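Local coordinates for protein aminopeptidase YwaD (Bacillus subtilis, PDB 6HC6) that removes single amino acids from the N-terminal end of peptides, acting as a secreted aminopeptidase that uses two zinc ions, at residues 259-262 against 263-267; 426-429 against 430-433; 141-144 against 145-149; 201-204 against 205-209. All blocks are in the same frame, centred on the assembly; numbering follows the deposited sequence.

Interaction 1 of 4, residues 259-262 against 263-267. With ZN (zinc ion), chain D; ZN (zinc ion), chain E.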
# COMPACT_ATOMS: atom_id res chain seq x y z
N GLY A 259 -1.93 -6.43 -8.44
CA GLY A 259 -0.94 -6.21 -7.39
C GLY A 259 0.27 -7.12 -7.51
O GLY A 259 0.80 -7.58 -6.49
N ALA A 260 0.68 -7.42 -8.73
CA ALA A 260 1.86 -8.26 -8.90
C ALA A 260 3.09 -7.59 -8.32
O ALA A 260 3.80 -8.17 -7.49
CB ALA A 260 2.06 -8.59 -10.38
N ASN A 261 3.36 -6.34 -8.73
CA ASN A 261 4.48 -5.62 -8.15
C ASN A 261 4.15 -4.86 -6.86
O ASN A 261 4.99 -4.81 -5.95
CB ASN A 261 5.06 -4.63 -9.17
CG ASN A 261 6.44 -4.18 -8.77
OD1 ASN A 261 7.23 -5.01 -8.29
ND2 ASN A 261 6.73 -2.88 -8.89
N ASP A 262 2.96 -4.25 -6.77
CA ASP A 262 2.50 -3.57 -5.55
C ASP A 262 1.36 -4.39 -4.93
O ASP A 262 0.20 -4.12 -5.20
CB ASP A 262 2.00 -2.14 -5.88
CG ASP A 262 1.75 -1.31 -4.64
OD1 ASP A 262 2.30 -1.67 -3.57
OD2 ASP A 262 0.99 -0.30 -4.73
N ASN A 263 1.69 -5.36 -4.06
CA ASN A 263 3.03 -5.65 -3.58
C ASN A 263 3.21 -7.16 -3.46
O ASN A 263 3.76 -7.66 -2.48
CB ASN A 263 3.28 -4.97 -2.23
CG ASN A 263 4.71 -5.14 -1.75
OD1 ASN A 263 5.63 -5.22 -2.56
ND2 ASN A 263 4.90 -5.20 -0.44
N GLY A 264 2.73 -7.90 -4.45
CA GLY A 264 3.09 -9.31 -4.52
C GLY A 264 4.59 -9.49 -4.49
O GLY A 264 5.11 -10.42 -3.86
N SER A 265 5.31 -8.58 -5.15
CA SER A 265 6.76 -8.68 -5.22
C SER A 265 7.38 -8.66 -3.83
O SER A 265 8.20 -9.53 -3.50
CB SER A 265 7.32 -7.54 -6.08
OG SER A 265 7.12 -6.28 -5.43
N GLY A 266 7.05 -7.66 -3.01
CA GLY A 266 7.67 -7.59 -1.69
C GLY A 266 7.27 -8.75 -0.81
O GLY A 266 8.09 -9.28 -0.05
N THR A 267 6.00 -9.15 -0.87
CA THR A 267 5.55 -10.31 -0.12
C THR A 267 6.35 -11.55 -0.52
O THR A 267 6.81 -12.31 0.34
CB THR A 267 4.06 -10.53 -0.34
OG1 THR A 267 3.33 -9.37 0.11
CG2 THR A 267 3.56 -11.76 0.44
ZN ZN D . 2.95 -0.89 -1.83
ZN ZN E . -0.04 0.83 -3.37
O HOH W 1 3.57 0.88 -2.52
O HOH W 2 1.28 0.30 -1.56
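Asn263 follows Asp262 through a cis peptide bond, which brings their CA atoms to 2.9 Å apart, and its CA-H points almost straight (169°) at Asn261 O, with CA and O 3.2 Å apart. Its side chain touches Ala249 of strand 244-250, and ND2 donates to Leu322 O. The turn before it is the metal-binding one. Asp262 spans the two zinc ions with its carboxylate, OD1 lying 2.0 Å from the zinc of chain D and OD2 2.0 Å from the zinc of chain E. His250 and Asp323 join at the first metal and Glu295, His401 and Glu452 at the second, while water 2 links both. At Gly264 the helix is wider than an alpha helix: its N donates to Gly259 O, five residues back, at 2.8 Å. The same oxygen also receives Arg62. This pi-type start of helix 260-277, in a beta-alpha-beta unit with strands 244-250 and 285-291, with a cis bond after the bridging aspartate, belongs to the dizinc site of the M28 peptidase domain. Ser265 repeats the five-residue step only weakly, N to Ala260 O at 2.8 Å with a bent N-H (119°). Its OG stands between the backbone N and the carbonyl carbon (chi1 67°) and donates to Asn261 O at 2.6 Å, in the carbonyl plane on a lone pair. The amide of Asn261 is engaged beyond this turn, OD1 by Gly326 N and ND2 by Glu397. Gly266 N reaches Asn263 OD1 at 2.9 Å from above the amide plane, an Asx motif, and Thr267 N returns to the four-residue bond with Asn263 O.

Interaction 2 of 4, residues 426-429 against 430-433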
# COMPACT_ATOMS: atom_id res chain seq x y z
N VAL A 426 19.97 -8.00 5.48
CA VAL A 426 19.43 -8.61 6.69
C VAL A 426 20.45 -9.56 7.30
O VAL A 426 20.63 -9.60 8.52
CB VAL A 426 18.09 -9.31 6.38
CG1 VAL A 426 17.59 -10.09 7.61
CG2 VAL A 426 17.06 -8.29 5.95
N TYR A 427 21.15 -10.33 6.46
CA TYR A 427 22.19 -11.21 6.97
C TYR A 427 23.23 -10.42 7.75
O TYR A 427 23.65 -10.83 8.83
CB TYR A 427 22.85 -11.99 5.84
CG TYR A 427 23.95 -12.93 6.30
CD1 TYR A 427 23.65 -14.10 6.98
CD2 TYR A 427 25.28 -12.65 6.04
CE1 TYR A 427 24.64 -14.97 7.40
CE2 TYR A 427 26.29 -13.52 6.46
CZ TYR A 427 25.96 -14.68 7.14
OH TYR A 427 26.95 -15.55 7.56
N GLU A 428 23.64 -9.26 7.22
CA GLU A 428 24.58 -8.43 7.97
C GLU A 428 24.03 -8.08 9.34
O GLU A 428 24.77 -8.07 10.33
CB GLU A 428 24.90 -7.15 7.19
CG GLU A 428 25.88 -7.35 6.06
CD GLU A 428 27.19 -7.98 6.52
OE1 GLU A 428 27.72 -7.53 7.56
OE2 GLU A 428 27.68 -8.91 5.85
N ALA A 429 22.73 -7.83 9.42
CA ALA A 429 22.12 -7.43 10.68
C ALA A 429 21.97 -8.60 11.64
O ALA A 429 22.08 -8.41 12.86
CB ALA A 429 20.76 -6.78 10.42
N VAL A 430 21.73 -9.82 11.14
CA VAL A 430 21.35 -10.94 12.01
C VAL A 430 22.45 -11.97 12.21
O VAL A 430 22.33 -12.80 13.13
CB VAL A 430 20.07 -11.63 11.51
CG1 VAL A 430 18.96 -10.62 11.29
CG2 VAL A 430 20.33 -12.42 10.23
N LYS A 431 23.53 -11.94 11.43
CA LYS A 431 24.56 -12.97 11.56
C LYS A 431 25.19 -12.93 12.95
O LYS A 431 25.24 -11.89 13.62
CB LYS A 431 25.64 -12.79 10.50
CG LYS A 431 26.47 -11.52 10.68
CD LYS A 431 27.34 -11.25 9.47
CE LYS A 431 28.14 -9.96 9.65
NZ LYS A 431 29.40 -9.97 8.87
N LYS A 432 25.69 -14.08 13.38
CA LYS A 432 26.44 -14.14 14.61
C LYS A 432 27.89 -13.73 14.37
O LYS A 432 28.37 -13.70 13.23
CB LYS A 432 26.39 -15.55 15.19
CG LYS A 432 25.00 -16.09 15.43
CD LYS A 432 24.88 -16.58 16.85
CE LYS A 432 24.58 -18.06 16.92
NZ LYS A 432 24.64 -18.55 18.33
N GLU A 433 28.58 -13.42 15.45
CA GLU A 433 30.04 -13.35 15.37
C GLU A 433 30.66 -14.35 16.34
O GLU A 433 30.98 -15.47 15.95
CB GLU A 433 30.56 -11.95 15.66
CG GLU A 433 32.00 -11.77 15.22
CD GLU A 433 32.84 -11.06 16.25
OE1 GLU A 433 32.38 -10.02 16.76
OE2 GLU A 433 33.95 -11.54 16.55
O HOH W 3 24.40 -9.47 13.93
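Lys431 lies across Tyr427 in a local contact over the final turn of helix 412-430, where the chain leaves helical geometry and runs into a surface loop. The evidence begins in the backbone. Val430 N donates to Val426 O at 2.9 Å and Lys431 N to Tyr427 O at 2.8 Å, so four-residue bonding persists to the first residue beyond the helix. With CG held between N and C of its own backbone (chi1 67°), the Lys431 side chain lies back over this turn. Its CB sits 4.0 Å from the centroid of the Tyr427 ring and 16° off the ring normal, a CH-pi contact on one face; the two side chains cross at about a right angle, with CD 3.9 Å from Tyr427 CE2. At the far end the extended chain runs beside Glu428, whose own chain bends at chi2 to meet it; Lys431 NZ and Glu428 OE1 form a salt bridge at 3.2 Å that is weak as a hydrogen bond. On the inner side Val426 CG1 meets Val430 CG1 at 4.0 Å, and Val426 goes on to pack against Met273 and Leu277 of helix 260-277. Water 3 donates to Ala429 O (2.8 Å) and to Lys431 O (2.6 Å), serving two carbonyls where the helical pattern runs out. One lysine thus offers its methylenes to an aromatic face and its ammonium to a carboxylate, though the ionic attraction is probably modest, the bond being weak and the lysine exposed.

Interaction 3 of 4, residues 141-144 against 145-149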
# COMPACT_ATOMS: atom_id res chain seq x y z
N THR A 141 -20.52 28.60 -4.92
CA THR A 141 -21.50 29.66 -4.70
C THR A 141 -22.67 29.13 -3.89
O THR A 141 -22.75 27.95 -3.56
CB THR A 141 -22.00 30.22 -6.03
OG1 THR A 141 -22.93 29.30 -6.60
CG2 THR A 141 -20.84 30.43 -7.01
N ALA A 142 -23.62 30.03 -3.57
CA ALA A 142 -24.84 29.60 -2.91
C ALA A 142 -25.56 28.52 -3.70
O ALA A 142 -26.28 27.70 -3.12
CB ALA A 142 -25.77 30.80 -2.68
N ASP A 143 -25.36 28.49 -5.02
CA ASP A 143 -25.99 27.49 -5.88
C ASP A 143 -25.52 26.07 -5.60
O ASP A 143 -26.11 25.12 -6.12
CB ASP A 143 -25.73 27.86 -7.35
CG ASP A 143 -26.55 27.03 -8.31
OD1 ASP A 143 -27.79 27.22 -8.35
OD2 ASP A 143 -25.96 26.20 -9.04
N ALA A 144 -24.47 25.90 -4.79
CA ALA A 144 -23.93 24.57 -4.55
C ALA A 144 -24.74 23.77 -3.53
O ALA A 144 -24.68 22.54 -3.54
CB ALA A 144 -22.47 24.67 -4.08
N LYS A 145 -25.49 24.44 -2.66
CA LYS A 145 -26.23 23.74 -1.61
C LYS A 145 -27.28 22.82 -2.22
O LYS A 145 -28.01 23.21 -3.13
CB LYS A 145 -26.89 24.75 -0.67
CG LYS A 145 -27.58 24.14 0.52
CD LYS A 145 -28.28 25.21 1.34
CE LYS A 145 -28.88 24.65 2.62
NZ LYS A 145 -29.38 25.75 3.52
N GLY A 146 -27.33 21.58 -1.72
CA GLY A 146 -28.27 20.59 -2.20
C GLY A 146 -27.91 19.91 -3.50
O GLY A 146 -28.72 19.14 -4.02
N LYS A 147 -26.72 20.15 -4.05
CA LYS A 147 -26.35 19.60 -5.35
C LYS A 147 -25.14 18.68 -5.20
O LYS A 147 -24.42 18.72 -4.20
CB LYS A 147 -26.04 20.72 -6.34
CG LYS A 147 -27.22 21.67 -6.55
CD LYS A 147 -27.02 22.56 -7.77
CE LYS A 147 -28.24 23.44 -8.02
NZ LYS A 147 -28.51 24.36 -6.87
N ILE A 148 -24.94 17.82 -6.20
CA ILE A 148 -23.74 16.99 -6.22
C ILE A 148 -22.62 17.80 -6.84
O ILE A 148 -22.71 18.22 -8.00
CB ILE A 148 -23.97 15.68 -6.98
CG1 ILE A 148 -25.13 14.90 -6.37
CG2 ILE A 148 -22.69 14.84 -6.97
CD1 ILE A 148 -25.68 13.81 -7.29
N ALA A 149 -21.56 18.03 -6.06
CA ALA A 149 -20.42 18.82 -6.52
C ALA A 149 -19.57 17.98 -7.46
O ALA A 149 -19.11 16.90 -7.08
CB ALA A 149 -19.60 19.31 -5.34
O HOH W 4 -28.68 25.72 -4.39
O HOH W 5 -22.70 20.92 -4.75
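Asp143 swings its carboxylate to the side opposite its own N (chi1 -169°), and Lys147 runs back extended until a bend at chi4 (61°) turns NZ toward it; the two side chains cross at about a right angle. Asp143 directly precedes, and Lys147 ends, a type II beta turn from Ala144 to Lys147, which leads from a single 3-10 turn into strand 148-152 of the PA domain. The turn is closed by Lys147 N donating to Ala144 O at 3.2 Å, from well above the carbonyl plane, and Gly146 takes the positive phi (78°) that its third position calls for. The stronger grip of the ammonium is on the backbone: NZ to Asp143 O measures 2.6 Å, whereas NZ to Asp143 OD1, the salt bridge, is a weak 3.3 Å. One residue thus receives the lysine through both its main chain and its carboxylate. Upstream, Thr141 OG1 accepts from Asp143 N at 3.0 Å, an ST turn that holds the start of the 3-10 segment. Tyr130 of strand 125-131, a parallel neighbour of strand 148-152, lies against Asp143, Ala144 and Lys147. Water 5 donates to Ala144 O at 2.8 Å and, weakly, to Lys147 O.

Interaction 4 of 4, residues 201-204 against 205-209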
# COMPACT_ATOMS: atom_id res chain seq x y z
N ILE A 201 -14.09 9.25 -10.52
CA ILE A 201 -14.44 8.70 -11.83
C ILE A 201 -13.37 9.10 -12.83
O ILE A 201 -12.51 9.94 -12.56
CB ILE A 201 -15.83 9.17 -12.31
CG1 ILE A 201 -15.81 10.68 -12.57
CG2 ILE A 201 -16.91 8.79 -11.29
CD1 ILE A 201 -17.11 11.23 -13.14
N LYS A 202 -13.45 8.49 -14.01
CA LYS A 202 -12.50 8.72 -15.07
C LYS A 202 -12.65 10.12 -15.66
O LYS A 202 -13.72 10.74 -15.61
CB LYS A 202 -12.68 7.69 -16.18
CG LYS A 202 -12.20 6.29 -15.78
CD LYS A 202 -11.99 5.47 -17.03
CE LYS A 202 -13.09 4.46 -17.23
NZ LYS A 202 -12.51 3.19 -17.76
N LYS A 203 -11.56 10.58 -16.27
CA LYS A 203 -11.49 11.92 -16.85
C LYS A 203 -12.59 12.16 -17.89
O LYS A 203 -13.35 13.14 -17.80
CB LYS A 203 -10.11 12.12 -17.48
CG LYS A 203 -9.90 13.43 -18.21
CD LYS A 203 -8.62 13.38 -19.02
CE LYS A 203 -8.35 14.70 -19.73
NZ LYS A 203 -7.76 15.69 -18.80
N GLU A 204 -12.70 11.27 -18.87
CA GLU A 204 -13.67 11.49 -19.94
C GLU A 204 -15.10 11.45 -19.42
O GLU A 204 -15.98 12.12 -19.96
CB GLU A 204 -13.46 10.48 -21.07
CG GLU A 204 -13.75 9.04 -20.69
CD GLU A 204 -12.54 8.32 -20.14
OE1 GLU A 204 -11.56 9.00 -19.75
OE2 GLU A 204 -12.56 7.06 -20.11
N ASP A 205 -15.34 10.67 -18.37
CA ASP A 205 -16.66 10.61 -17.77
C ASP A 205 -17.01 11.91 -17.06
O ASP A 205 -18.12 12.43 -17.20
CB ASP A 205 -16.75 9.43 -16.80
CG ASP A 205 -16.67 8.11 -17.52
OD1 ASP A 205 -17.03 8.06 -18.72
OD2 ASP A 205 -16.27 7.11 -16.90
N GLY A 206 -16.07 12.46 -16.28
CA GLY A 206 -16.33 13.72 -15.62
C GLY A 206 -16.51 14.86 -16.61
O GLY A 206 -17.32 15.76 -16.40
N GLU A 207 -15.76 14.82 -17.72
CA GLU A 207 -15.90 15.85 -18.74
C GLU A 207 -17.29 15.83 -19.36
O GLU A 207 -17.89 16.88 -19.60
CB GLU A 207 -14.83 15.68 -19.81
CG GLU A 207 -13.45 16.10 -19.33
CD GLU A 207 -12.33 15.62 -20.23
OE1 GLU A 207 -12.59 14.74 -21.08
OE2 GLU A 207 -11.19 16.11 -20.07
N ALA A 208 -17.82 14.63 -19.61
CA ALA A 208 -19.21 14.51 -20.05
C ALA A 208 -20.16 15.05 -18.99
O ALA A 208 -21.09 15.79 -19.30
CB ALA A 208 -19.54 13.06 -20.39
N LEU A 209 -19.93 14.67 -17.72
CA LEU A 209 -20.81 15.08 -16.64
C LEU A 209 -20.90 16.59 -16.48
O LEU A 209 -21.92 17.09 -15.99
CB LEU A 209 -20.34 14.49 -15.31
CG LEU A 209 -20.80 13.10 -14.92
CD1 LEU A 209 -20.55 12.94 -13.42
CD2 LEU A 209 -22.27 12.91 -15.31
O HOH W 6 -15.18 6.42 -14.62
O HOH W 7 -14.67 13.54 -22.68
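Asp205 closes the first turn of helix 203-209 through a water. Water 6 accepts from Lys202 N at 2.8 Å and donates to Asp205 OD2 at 2.6 Å, so the N-cap amide reaches the carboxylate of the third helical residue through a water. Asp205 CG lies anti to the carbonyl carbon (chi1 -68°), with the side chain alongside that of Lys202, and the other carboxylate oxygen, OD1, forms a salt bridge with Arg107 of strand 107-113. The carbonyls of this turn are met by regular helical bonds: Gly206 N to Lys202 O at 3.0 Å, Glu207 N to Lys203 O at 2.9 Å and Ala208 N to Glu204 O at 3.1 Å, the last tilted from the carbonyl plane. Glu204 O also takes a weak bond from water 7, which donates to Glu207 OE1 at 2.9 Å. The remaining oxygen of that carboxylate, OE2, makes a long ion pair with Lys203 NZ, 3.7 Å away. The two chains cross obliquely, and the firmer bond of NZ is to Asn178 O, while Lys202 NZ goes to Leu182 O. Beneath these polar groups Ile201, the last residue of strand 198-201, lays CD1 on the backbone of Gly206 and meets Leu209 CD1 at 3.9 Å, packing the helix on the PA-domain sheet beside Ile109 and Ile174. A carboxylate at the helix start is probably favoured by the positive end of the helix dipole, and its pairing with Arg107 would probably help keep Asp205 ionised.

Interaction 1 carries the zinc-bridging aspartate and lies closest to the middle of the chain, about 10 Å from its centre; the other three lie away from the metal site. Interaction 2 belongs to the same peptidase part: its helix packs on helix 260-277, which interaction 1 begins, and their nearest atoms are about 11 Å apart. Interactions 3 and 4 both fall in the PA domain, with centres about 19 Å apart, one leading into strand 148-152 and the other following strand 198-201 of one sheet. From interaction 1 their centres are about 42 and 30 Å away. Interactions 2 and 3 lie on opposite sides of the molecule, about 61 Å between centres.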